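Side-chain contacts in RidA family protein (Psychrobacter sp. MES7-P7E, PDB 6L8P), which probably hydrolyses reactive enamine and imine intermediates of amino-acid metabolism to their keto acids, releasing ammonia, as other RidA proteins do: residues 95-100 and 106-111; 72-77 and 135-140; 80-83 and 88-91; 52-57 and 129-134. The protein carries 1 engineered substitution. All coordinates share one frame; numbering follows the deposited sequence.

Interaction 1: residues 95-100 and 106-111; sequences FNVSLT and AVLNEV
Val97 and Leu99 of strand 92-99 share one partner, Leu108 of helix 105-115, and so join the first two elements of a beta-alpha-beta unit that strand 122-127 completes. The contact is wholly apolar. Both strand side chains point at the helix, two residues apart along the same sheet face, and Leu108 points back at them. CG1 of Val97 stands trans to its main-chain nitrogen (chi1 180°), which carries this methyl out to the forked end of the leucine; there the valine and leucine point past one another.

Around this, Phe67 of helix 67-84 touches both Leu99 and Leu108, while the rings of Phe95 and Phe112 meet beside them. Polar bonds lie at the flanks. Asn109 OD1 accepts from Arg123 NH1, and the main-chain oxygen of Asn109 bonds to Thr37 OG1 of a neighbouring subunit, so the outward side of the helix helps form the assembly.

The valine contact is closer than that of Leu99: Val97 CG1 lies 3.9 Å from Leu108 CD1 and 4.0 Å from Leu108 CD2, whereas Leu99 CD2 approaches Leu108 CD1 only to 4.4 Å.

Interaction 2: residues 72-77 and 135-140; sequences EQVFEN and GVVEIE
Val74 projects from helix 67-84 onto Ile139 of strand 137-144, the helix-on-sheet packing of the alpha/beta RidA fold. The segment axes come within 8.9 Å at an angle of 27°, so helix and strand run in roughly the same direction.

The direct contact between 72-77 and 135-140 is apolar, and it divides between the two methyls of the valine. CG1, trans to the main-chain nitrogen (chi1 166°), is set against the stem of Ile139: Val74 CG1 is 3.7 Å from Ile139 CB and 3.9 Å from both Ile139 CG1 and Ile139 CD1, so a single methyl follows the whole long branch. Val74 CG2 turns toward Val137, 4.1 Å from Val137 O and 4.2 Å from Val137 CG1. Phe75 leaves the helix to one side, yet its ring swings back far enough for CE2 to reach Ile139 CD1 at 4.2 Å.

Gln73 and Asn77 form a polar pair along the helix. Gln73 NE2 donates to Asn77 OD1 at 3.0 Å across one turn, with the acceptor close to the plane of the glutamine amide but the donor 42° out of the asparagine carbonyl plane. Gln73 OE1 accepts from Arg64 NE and Asn77 ND2 gives to Phe56 O, bonds consistent with the modelled orientation of both amides.

In the fold, Ile139 is also touched by Phe95 and Val97 of strand 92-99 and by Phe112 of helix 105-115, whose ring meets Phe75 edge-to-face.

Interaction 3: residues 80-83 and 88-91; sequences AICE and SLND
Cys82, near the end of helix 67-84, lies against the main chain of Ser88, just where the connection turns back toward strand 92-99. Its CB is the closest atom, 3.7 Å from Ser88 C and 3.8 Å from Ser88 CA. With SG trans to its own carbonyl carbon (chi1 -70°), the sulfur sits over the flat face of the Ser88-Leu89 peptide: Cys82 SG is 3.8 Å from Ser88 O, 3.9 Å from Ser88 C and 4.1 Å from Leu89 N. The thiol also reaches the Leu89 side chain, where SG and CD2 are 4.2 Å apart. The serine side chain plays no part in this, since its CB points away from the helix; Cys82 thus touches backbone at Ser88, and side chain at Leu89.

In the second shell, the 3-10 turn 89-91 fixes that main chain. Ser88 N donates to Asp91 OD2 at 2.9 Å, on the anti side of the carboxylate and 25° from its plane. A backbone bond from Asp91 N to Ser88 O, also 2.9 Å, closes the same turn, and Ser88 OG receives a weak bond from Asn90 N.

Further out, Cys82 touches Ile50 of strand 47-54 and Leu143 of strand 137-144, and Leu89 packs on Ile78 and Lys79 of the helix. Asp91, backbone-bonded to Tyr144, leads the chain into strand 92-99 beside strand 137-144.

Interaction 4: residues 52-57 and 129-134; sequences GQLGFD and AALPKG
Leu54 of segment 52-57 meets Pro132 with the two side chains at about a right angle. CD1 of the leucine does the touching, 3.7 Å from the carbonyl oxygen Pro132 O and 3.9 Å from Pro132 CB. The other methyl turns to the preceding residue, with Leu54 CD2 at 4.3 Å from Leu131 CB, so the fork of the leucine straddles two successive loop residues.

Phe56 and Lys133 cross obliquely. The aliphatic part of the lysine comes to the rim of the ring, near its plane: Lys133 CG lies 3.8 Å from Phe56 CZ, and Lys133 CB lies 4.0 Å from that atom. The first torsion of the lysine (chi1 -47°) places CG against the ring edge, and the bend at chi2 (-58°) turns the rest of the chain, with its ammonium, away from 52-57. Between Leu54 and Phe56 the chain makes an inverse gamma turn centred on Gly55, setting the two side chains against different loop residues.

Glu138 of strand 137-144 touches Leu54, Leu131 and Pro132, and Gly52, Ala129 and Ala130 make backbone hydrogen bonds to another subunit. A malonate ion, probably a crystallisation component, sits about 3 Å from the Leu54 side chain. Apolar carbon thus makes the contact here beside an anion and an intersubunit seam, consistent with the wall of a pocket that RidA relatives use for substrate.

Overall arrangement
Interactions 1 and 2 are fully buried: interaction 1 packs helix 105-115 on strand 92-99, interaction 2 packs helix 67-84 on the adjacent strand 137-144. Their centres are 9 Å apart, and Phe95 meets Ile139 between them. Interactions 2 and 3 both use helix 67-84, but interaction 2 joins apolar side chains in the interior, whereas interaction 3 lies further out, partly buried, and relies on main chain and a polar 3-10 turn. Interaction 4, also largely buried, adjoins interaction 2 (centres 7 Å apart) through the backbone pairing of Gln53 with Ile139, yet extends to exposed Lys133. Interactions 3 and 4 are on opposite sides of the chain's centre, about 20 Å apart between centres.

Interaction 1: residues 95-100 and 106-111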
loop_
_atom_site.group_PDB
_atom_site.type_symbol
_atom_site.label_atom_id
_atom_site.label_comp_id
_atom_site.label_asym_id
_atom_site.label_seq_id
_atom_site.Cartn_x
_atom_site.Cartn_y
_atom_site.Cartn_z
ATOM N N PHE A 95 -6.511 -6.699 0.158
ATOM C CA PHE A 95 -5.579 -7.034 -0.919
ATOM C C PHE A 95 -5.150 -5.753 -1.634
ATOM O O PHE A 95 -5.971 -4.871 -1.898
ATOM C CB PHE A 95 -6.253 -7.933 -1.971
ATOM C CG PHE A 95 -6.365 -9.377 -1.596
ATOM C CD1 PHE A 95 -5.231 -10.118 -1.239
ATOM C CD2 PHE A 95 -7.623 -10.009 -1.642
ATOM C CE1 PHE A 95 -5.353 -11.474 -0.940
ATOM C CE2 PHE A 95 -7.750 -11.371 -1.369
ATOM C CZ PHE A 95 -6.614 -12.105 -0.998
ATOM N N ASN A 96 -3.883 -5.688 -2.046
ATOM C CA ASN A 96 -3.420 -4.607 -2.914
ATOM C C ASN A 96 -2.903 -5.248 -4.180
ATOM O O ASN A 96 -1.952 -6.038 -4.133
ATOM C CB ASN A 96 -2.324 -3.795 -2.234
ATOM C CG ASN A 96 -2.125 -2.467 -2.863
ATOM O OD1 ASN A 96 -1.185 -2.267 -3.632
ATOM N ND2 ASN A 96 -3.000 -1.529 -2.539
ATOM N N VAL A 97 -3.524 -4.932 -5.303
ATOM C CA VAL A 97 -3.205 -5.582 -6.573
ATOM C C VAL A 97 -2.455 -4.611 -7.476
ATOM O O VAL A 97 -2.924 -3.486 -7.713
ATOM C CB VAL A 97 -4.476 -6.037 -7.286
ATOM C CG1 VAL A 97 -4.122 -6.708 -8.602
ATOM C CG2 VAL A 97 -5.299 -7.009 -6.371
ATOM N N SER A 98 -1.314 -5.058 -8.020
ATOM C CA SER A 98 -0.581 -4.308 -9.029
ATOM C C SER A 98 -0.575 -5.123 -10.314
ATOM O O SER A 98 -0.137 -6.279 -10.314
ATOM C CB SER A 98 0.850 -4.043 -8.568
ATOM O OG SER A 98 0.872 -3.419 -7.274
ATOM N N LEU A 99 -1.092 -4.541 -11.392
ATOM C CA LEU A 99 -1.141 -5.168 -12.713
ATOM C C LEU A 99 -0.234 -4.413 -13.665
ATOM O O LEU A 99 -0.103 -3.196 -13.555
ATOM C CB LEU A 99 -2.555 -5.117 -13.315
ATOM C CG LEU A 99 -3.628 -5.780 -12.451
ATOM C CD1 LEU A 99 -4.960 -5.567 -13.139
ATOM C CD2 LEU A 99 -3.317 -7.231 -12.399
ATOM N N THR A 100 0.332 -5.116 -14.675
ATOM C CA THR A 100 0.992 -4.344 -15.727
ATOM C C THR A 100 0.045 -4.003 -16.879
ATOM O O THR A 100 0.407 -3.187 -17.750
ATOM C CB THR A 100 2.242 -5.076 -16.244
ATOM O OG1 THR A 100 1.899 -6.429 -16.557
ATOM C CG2 THR A 100 3.359 -5.104 -15.191
ATOM N N ALA A 106 -10.828 -7.839 -15.931
ATOM C CA ALA A 106 -11.958 -8.765 -15.886
ATOM C C ALA A 106 -11.510 -10.139 -15.421
ATOM O O ALA A 106 -12.121 -10.731 -14.521
ATOM C CB ALA A 106 -12.635 -8.843 -17.262
ATOM N N VAL A 107 -10.394 -10.648 -15.976
ATOM C CA VAL A 107 -9.955 -11.965 -15.553
ATOM C C VAL A 107 -9.457 -11.935 -14.104
ATOM O O VAL A 107 -9.671 -12.897 -13.360
ATOM C CB VAL A 107 -8.892 -12.491 -16.532
ATOM C CG1 VAL A 107 -8.294 -13.795 -16.034
ATOM C CG2 VAL A 107 -9.529 -12.696 -17.889
ATOM N N LEU A 108 -8.851 -10.819 -13.661
ATOM C CA LEU A 108 -8.495 -10.685 -12.249
ATOM C C LEU A 108 -9.717 -10.905 -11.367
ATOM O O LEU A 108 -9.683 -11.686 -10.404
ATOM C CB LEU A 108 -7.920 -9.279 -11.998
ATOM C CG LEU A 108 -7.601 -8.950 -10.532
ATOM C CD1 LEU A 108 -6.235 -9.583 -10.179
ATOM C CD2 LEU A 108 -7.646 -7.442 -10.264
ATOM N N ASN A 109 -10.824 -10.243 -11.728
ATOM C CA ASN A 109 -12.007 -10.362 -10.890
ATOM C C ASN A 109 -12.541 -11.790 -10.915
ATOM O O ASN A 109 -12.962 -12.307 -9.866
ATOM C CB ASN A 109 -13.048 -9.332 -11.335
ATOM C CG ASN A 109 -12.648 -7.899 -10.952
ATOM O OD1 ASN A 109 -12.080 -7.674 -9.871
ATOM N ND2 ASN A 109 -12.971 -6.930 -11.809
ATOM N N GLU A 110 -12.409 -12.480 -12.056
ATOM C CA GLU A 110 -12.840 -13.877 -12.137
ATOM C C GLU A 110 -11.993 -14.782 -11.250
ATOM O O GLU A 110 -12.523 -15.658 -10.543
ATOM C CB GLU A 110 -12.788 -14.353 -13.584
ATOM C CG GLU A 110 -13.835 -13.716 -14.472
ATOM C CD GLU A 110 -13.688 -14.126 -15.932
ATOM O OE1 GLU A 110 -12.843 -15.005 -16.232
ATOM O OE2 GLU A 110 -14.421 -13.561 -16.774
ATOM N N VAL A 111 -10.669 -14.577 -11.250
ATOM C CA VAL A 111 -9.810 -15.399 -10.420
ATOM C C VAL A 111 -10.111 -15.147 -8.953
ATOM O O VAL A 111 -10.121 -16.085 -8.143
ATOM C CB VAL A 111 -8.330 -15.116 -10.770
ATOM C CG1 VAL A 111 -7.385 -15.794 -9.783
ATOM C CG2 VAL A 111 -8.047 -15.593 -12.217
#

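Interaction 2: residues 72-77 and 135-140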
loop_
_atom_site.group_PDB
_atom_site.type_symbol
_atom_site.label_atom_id
_atom_site.label_comp_id
_atom_site.label_asym_id
_atom_site.label_seq_id
_atom_site.Cartn_x
_atom_site.Cartn_y
_atom_site.Cartn_z
ATOM N N GLU A 72 -3.606 -17.135 -10.770
ATOM C CA GLU A 72 -3.942 -18.333 -10.022
ATOM C C GLU A 72 -2.787 -18.761 -9.133
ATOM O O GLU A 72 -2.999 -19.180 -7.986
ATOM C CB GLU A 72 -4.324 -19.457 -10.990
ATOM C CG GLU A 72 -5.619 -19.118 -11.716
ATOM C CD GLU A 72 -5.994 -20.088 -12.832
ATOM O OE1 GLU A 72 -5.119 -20.838 -13.319
ATOM O OE2 GLU A 72 -7.181 -20.085 -13.235
ATOM N N GLN A 73 -1.550 -18.674 -9.658
ATOM C CA GLN A 73 -0.379 -19.053 -8.879
ATOM C C GLN A 73 -0.147 -18.091 -7.718
ATOM O O GLN A 73 0.216 -18.514 -6.618
ATOM C CB GLN A 73 0.841 -19.098 -9.802
ATOM C CG GLN A 73 2.137 -19.561 -9.078
ATOM C CD GLN A 73 2.039 -21.030 -8.668
ATOM O OE1 GLN A 73 1.786 -21.892 -9.532
ATOM N NE2 GLN A 73 2.117 -21.313 -7.383
ATOM N N VAL A 74 -0.400 -16.790 -7.929
ATOM C CA VAL A 74 -0.301 -15.836 -6.826
ATOM C C VAL A 74 -1.241 -16.230 -5.706
ATOM O O VAL A 74 -0.859 -16.224 -4.530
ATOM C CB VAL A 74 -0.609 -14.403 -7.319
ATOM C CG1 VAL A 74 -0.853 -13.475 -6.118
ATOM C CG2 VAL A 74 0.530 -13.853 -8.168
ATOM N N PHE A 75 -2.473 -16.618 -6.057
ATOM C CA PHE A 75 -3.400 -17.065 -5.015
ATOM C C PHE A 75 -2.904 -18.327 -4.299
ATOM O O PHE A 75 -3.026 -18.438 -3.076
ATOM C CB PHE A 75 -4.811 -17.262 -5.598
ATOM C CG PHE A 75 -5.687 -16.027 -5.464
ATOM C CD1 PHE A 75 -6.256 -15.693 -4.243
ATOM C CD2 PHE A 75 -5.821 -15.165 -6.526
ATOM C CE1 PHE A 75 -7.049 -14.501 -4.113
ATOM C CE2 PHE A 75 -6.571 -13.996 -6.428
ATOM C CZ PHE A 75 -7.199 -13.672 -5.200
ATOM N N GLU A 76 -2.317 -19.286 -5.035
ATOM C CA GLU A 76 -1.772 -20.467 -4.351
ATOM C C GLU A 76 -0.639 -20.084 -3.396
ATOM O O GLU A 76 -0.530 -20.613 -2.269
ATOM C CB GLU A 76 -1.277 -21.483 -5.387
ATOM C CG GLU A 76 -2.423 -22.066 -6.239
ATOM C CD GLU A 76 -3.524 -22.684 -5.358
ATOM O OE1 GLU A 76 -3.179 -23.425 -4.407
ATOM O OE2 GLU A 76 -4.731 -22.427 -5.601
ATOM N N ASN A 77 0.220 -19.150 -3.840
ATOM C CA ASN A 77 1.325 -18.678 -3.007
ATOM C C ASN A 77 0.834 -17.961 -1.745
ATOM O O ASN A 77 1.320 -18.205 -0.627
ATOM C CB ASN A 77 2.230 -17.777 -3.857
ATOM C CG ASN A 77 2.920 -18.545 -4.993
ATOM O OD1 ASN A 77 2.951 -19.773 -4.970
ATOM N ND2 ASN A 77 3.469 -17.811 -5.994
ATOM N N GLY A 135 7.060 -10.068 -13.994
ATOM C CA GLY A 135 5.698 -10.508 -13.700
ATOM C C GLY A 135 4.654 -9.520 -14.208
ATOM O O GLY A 135 4.928 -8.344 -14.462
ATOM N N VAL A 136 3.425 -10.027 -14.407
ATOM C CA VAL A 136 2.314 -9.162 -14.824
ATOM C C VAL A 136 1.284 -8.955 -13.725
ATOM O O VAL A 136 0.320 -8.203 -13.935
ATOM C CB VAL A 136 1.625 -9.673 -16.109
ATOM C CG1 VAL A 136 2.659 -9.699 -17.213
ATOM C CG2 VAL A 136 1.012 -11.036 -15.929
ATOM N N VAL A 137 1.462 -9.541 -12.552
ATOM C CA VAL A 137 0.542 -9.308 -11.430
ATOM C C VAL A 137 1.296 -9.556 -10.123
ATOM O O VAL A 137 2.022 -10.550 -9.985
ATOM C CB VAL A 137 -0.735 -10.195 -11.542
ATOM C CG1 VAL A 137 -0.392 -11.685 -11.673
ATOM C CG2 VAL A 137 -1.620 -9.966 -10.307
ATOM N N GLU A 138 1.139 -8.637 -9.160
ATOM C CA GLU A 138 1.665 -8.792 -7.808
ATOM C C GLU A 138 0.526 -8.484 -6.848
ATOM O O GLU A 138 -0.202 -7.517 -7.070
ATOM C CB GLU A 138 2.846 -7.805 -7.554
ATOM C CG GLU A 138 3.397 -7.886 -6.159
ATOM C CD GLU A 138 4.635 -7.001 -5.984
ATOM O OE1 GLU A 138 5.241 -6.560 -7.000
ATOM O OE2 GLU A 138 5.043 -6.737 -4.831
ATOM N N ILE A 139 0.335 -9.307 -5.811
ATOM C CA ILE A 139 -0.731 -9.051 -4.844
ATOM C C ILE A 139 -0.142 -9.110 -3.461
ATOM O O ILE A 139 0.537 -10.080 -3.114
ATOM C CB ILE A 139 -1.888 -10.057 -4.993
ATOM C CG1 ILE A 139 -2.462 -9.976 -6.421
ATOM C CG2 ILE A 139 -2.953 -9.785 -3.900
ATOM C CD1 ILE A 139 -3.712 -10.893 -6.659
ATOM N N GLU A 140 -0.396 -8.061 -2.656
ATOM C CA GLU A 140 -0.034 -7.979 -1.237
ATOM C C GLU A 140 -1.282 -8.232 -0.406
ATOM O O GLU A 140 -2.389 -7.924 -0.861
ATOM C CB GLU A 140 0.455 -6.602 -0.881
ATOM C CG GLU A 140 1.577 -6.089 -1.701
ATOM C CD GLU A 140 1.531 -4.562 -1.694
ATOM O OE1 GLU A 140 1.614 -3.950 -0.586
ATOM O OE2 GLU A 140 1.399 -3.948 -2.784
#

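Interaction 3: residues 80-83 and 88-91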
loop_
_atom_site.group_PDB
_atom_site.type_symbol
_atom_site.label_atom_id
_atom_site.label_comp_id
_atom_site.label_asym_id
_atom_site.label_seq_id
_atom_site.Cartn_x
_atom_site.Cartn_y
_atom_site.Cartn_z
ATOM N N ALA A 80 -0.683 -20.527 0.683
ATOM C CA ALA A 80 0.330 -21.261 1.435
ATOM C C ALA A 80 0.840 -20.451 2.626
ATOM O O ALA A 80 1.067 -20.999 3.721
ATOM C CB ALA A 80 1.493 -21.653 0.517
ATOM N N ILE A 81 1.065 -19.139 2.419
ATOM C CA ILE A 81 1.563 -18.320 3.509
ATOM C C ILE A 81 0.488 -18.116 4.571
ATOM O O ILE A 81 0.791 -18.102 5.771
ATOM C CB ILE A 81 2.087 -16.986 2.955
ATOM C CG1 ILE A 81 3.262 -17.291 2.050
ATOM C CG2 ILE A 81 2.511 -16.084 4.101
ATOM C CD1 ILE A 81 3.688 -16.126 1.153
ATOM N N CYS A 82 -0.766 -17.954 4.153
ATOM C CA CYS A 82 -1.863 -17.855 5.112
ATOM C C CYS A 82 -1.861 -19.060 6.026
ATOM O O CYS A 82 -1.961 -18.920 7.249
ATOM C CB CYS A 82 -3.223 -17.781 4.409
ATOM S SG CYS A 82 -3.559 -16.223 3.518
ATOM N N GLU A 83 -1.729 -20.247 5.433
ATOM C CA GLU A 83 -1.768 -21.477 6.224
ATOM C C GLU A 83 -0.568 -21.575 7.145
ATOM O O GLU A 83 -0.702 -21.998 8.300
ATOM C CB GLU A 83 -1.851 -22.678 5.294
ATOM C CG GLU A 83 -3.164 -22.711 4.544
ATOM C CD GLU A 83 -3.175 -23.758 3.448
ATOM O OE1 GLU A 83 -2.087 -24.272 3.108
ATOM O OE2 GLU A 83 -4.271 -24.071 2.936
ATOM N N SER A 88 -6.195 -18.639 6.801
ATOM C CA SER A 88 -6.630 -19.027 5.468
ATOM C C SER A 88 -6.960 -17.754 4.692
ATOM O O SER A 88 -6.917 -16.646 5.249
ATOM C CB SER A 88 -7.850 -19.939 5.503
ATOM O OG SER A 88 -8.992 -19.182 5.856
ATOM N N LEU A 89 -7.284 -17.918 3.395
ATOM C CA LEU A 89 -7.700 -16.755 2.597
ATOM C C LEU A 89 -8.949 -16.096 3.172
ATOM O O LEU A 89 -9.183 -14.900 2.945
ATOM C CB LEU A 89 -7.973 -17.148 1.142
ATOM C CG LEU A 89 -6.767 -17.560 0.297
ATOM C CD1 LEU A 89 -7.222 -18.151 -1.031
ATOM C CD2 LEU A 89 -5.850 -16.373 0.041
ATOM N N ASN A 90 -9.777 -16.849 3.906
ATOM C CA ASN A 90 -10.948 -16.223 4.535
ATOM C C ASN A 90 -10.565 -15.159 5.546
ATOM O O ASN A 90 -11.426 -14.372 5.962
ATOM C CB ASN A 90 -11.823 -17.262 5.260
ATOM C CG ASN A 90 -12.532 -18.175 4.303
ATOM O OD1 ASN A 90 -13.435 -17.755 3.578
ATOM N ND2 ASN A 90 -12.115 -19.440 4.277
ATOM N N ASP A 91 -9.310 -15.131 5.992
ATOM C CA ASP A 91 -8.880 -14.147 6.969
ATOM C C ASP A 91 -8.322 -12.882 6.332
ATOM O O ASP A 91 -8.040 -11.926 7.061
ATOM C CB ASP A 91 -7.792 -14.729 7.875
ATOM C CG ASP A 91 -8.295 -15.931 8.673
ATOM O OD1 ASP A 91 -9.368 -15.789 9.284
ATOM O OD2 ASP A 91 -7.667 -17.010 8.638
#

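Interaction 4: residues 52-57 and 129-134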
loop_
_atom_site.group_PDB
_atom_site.type_symbol
_atom_site.label_atom_id
_atom_site.label_comp_id
_atom_site.label_asym_id
_atom_site.label_seq_id
_atom_site.Cartn_x
_atom_site.Cartn_y
_atom_site.Cartn_z
ATOM N N GLY A 52 4.275 -8.845 -1.083
ATOM C CA GLY A 52 3.790 -8.997 -2.451
ATOM C C GLY A 52 4.191 -10.346 -3.000
ATOM O O GLY A 52 5.326 -10.780 -2.828
ATOM N N GLN A 53 3.238 -11.041 -3.608
ATOM C CA GLN A 53 3.475 -12.330 -4.243
ATOM C C GLN A 53 3.329 -12.185 -5.744
ATOM O O GLN A 53 2.393 -11.534 -6.227
ATOM C CB GLN A 53 2.483 -13.384 -3.731
ATOM C CG GLN A 53 2.684 -13.710 -2.252
ATOM C CD GLN A 53 4.053 -14.233 -1.958
ATOM O OE1 GLN A 53 4.490 -15.201 -2.583
ATOM N NE2 GLN A 53 4.761 -13.592 -1.015
ATOM N N LEU A 54 4.262 -12.791 -6.479
ATOM C CA LEU A 54 4.234 -12.868 -7.930
ATOM C C LEU A 54 3.922 -14.304 -8.336
ATOM O O LEU A 54 3.918 -15.222 -7.500
ATOM C CB LEU A 54 5.597 -12.426 -8.503
ATOM C CG LEU A 54 5.997 -10.980 -8.168
ATOM C CD1 LEU A 54 7.573 -10.817 -8.327
ATOM C CD2 LEU A 54 5.346 -10.052 -9.101
ATOM N N GLY A 55 3.648 -14.495 -9.633
ATOM C CA GLY A 55 3.153 -15.786 -10.091
ATOM C C GLY A 55 4.237 -16.842 -10.304
ATOM O O GLY A 55 4.228 -17.523 -11.331
ATOM N N PHE A 56 5.162 -16.971 -9.363
ATOM C CA PHE A 56 6.221 -17.977 -9.459
ATOM C C PHE A 56 5.717 -19.346 -9.031
ATOM O O PHE A 56 5.045 -19.494 -8.007
ATOM C CB PHE A 56 7.375 -17.639 -8.510
ATOM C CG PHE A 56 8.111 -16.386 -8.838
ATOM C CD1 PHE A 56 8.872 -16.267 -9.988
ATOM C CD2 PHE A 56 8.127 -15.382 -7.900
ATOM C CE1 PHE A 56 9.589 -15.054 -10.249
ATOM C CE2 PHE A 56 8.836 -14.175 -8.117
ATOM C CZ PHE A 56 9.558 -14.018 -9.310
ATOM N N ASP A 57 6.134 -20.377 -9.754
ATOM C CA ASP A 57 6.129 -21.725 -9.179
ATOM C C ASP A 57 7.107 -21.764 -8.000
ATOM O O ASP A 57 8.261 -21.319 -8.157
ATOM C CB ASP A 57 6.552 -22.668 -10.310
ATOM C CG ASP A 57 6.694 -24.131 -9.887
ATOM O OD1 ASP A 57 7.268 -24.468 -8.829
ATOM O OD2 ASP A 57 6.358 -24.968 -10.753
ATOM N N ALA A 129 4.017 0.421 -13.894
ATOM C CA ALA A 129 4.828 0.395 -15.098
ATOM C C ALA A 129 5.473 -0.973 -15.333
ATOM O O ALA A 129 5.616 -1.417 -16.479
ATOM C CB ALA A 129 5.902 1.484 -15.020
ATOM N N ALA A 130 5.870 -1.653 -14.267
ATOM C CA ALA A 130 6.544 -2.944 -14.393
ATOM C C ALA A 130 6.597 -3.577 -13.008
ATOM O O ALA A 130 6.410 -2.900 -11.979
ATOM C CB ALA A 130 7.972 -2.805 -14.949
ATOM N N LEU A 131 6.879 -4.875 -12.990
ATOM C CA LEU A 131 6.980 -5.658 -11.764
ATOM C C LEU A 131 8.265 -6.459 -11.742
ATOM O O LEU A 131 8.849 -6.744 -12.791
ATOM C CB LEU A 131 5.780 -6.623 -11.623
ATOM C CG LEU A 131 4.461 -5.911 -11.387
ATOM C CD1 LEU A 131 3.272 -6.912 -11.566
ATOM C CD2 LEU A 131 4.416 -5.227 -9.995
ATOM N N PRO A 132 8.736 -6.853 -10.559
ATOM C CA PRO A 132 9.992 -7.595 -10.500
ATOM C C PRO A 132 9.957 -8.849 -11.358
ATOM O O PRO A 132 8.941 -9.547 -11.465
ATOM C CB PRO A 132 10.144 -7.918 -9.006
ATOM C CG PRO A 132 9.398 -6.793 -8.306
ATOM C CD PRO A 132 8.196 -6.553 -9.216
ATOM N N LYS A 133 11.086 -9.089 -12.017
ATOM C CA LYS A 133 11.315 -10.278 -12.827
ATOM C C LYS A 133 10.375 -10.371 -14.014
ATOM O O LYS A 133 10.291 -11.439 -14.654
ATOM C CB LYS A 133 11.245 -11.538 -11.954
ATOM C CG LYS A 133 12.054 -11.432 -10.652
ATOM C CD LYS A 133 13.533 -11.148 -10.954
ATOM C CE LYS A 133 14.316 -10.868 -9.645
ATOM N NZ LYS A 133 15.710 -10.397 -9.955
ATOM N N GLY A 134 9.680 -9.282 -14.347
ATOM C CA GLY A 134 8.801 -9.274 -15.500
ATOM C C GLY A 134 7.447 -9.892 -15.245
ATOM O O GLY A 134 6.736 -10.196 -16.209
#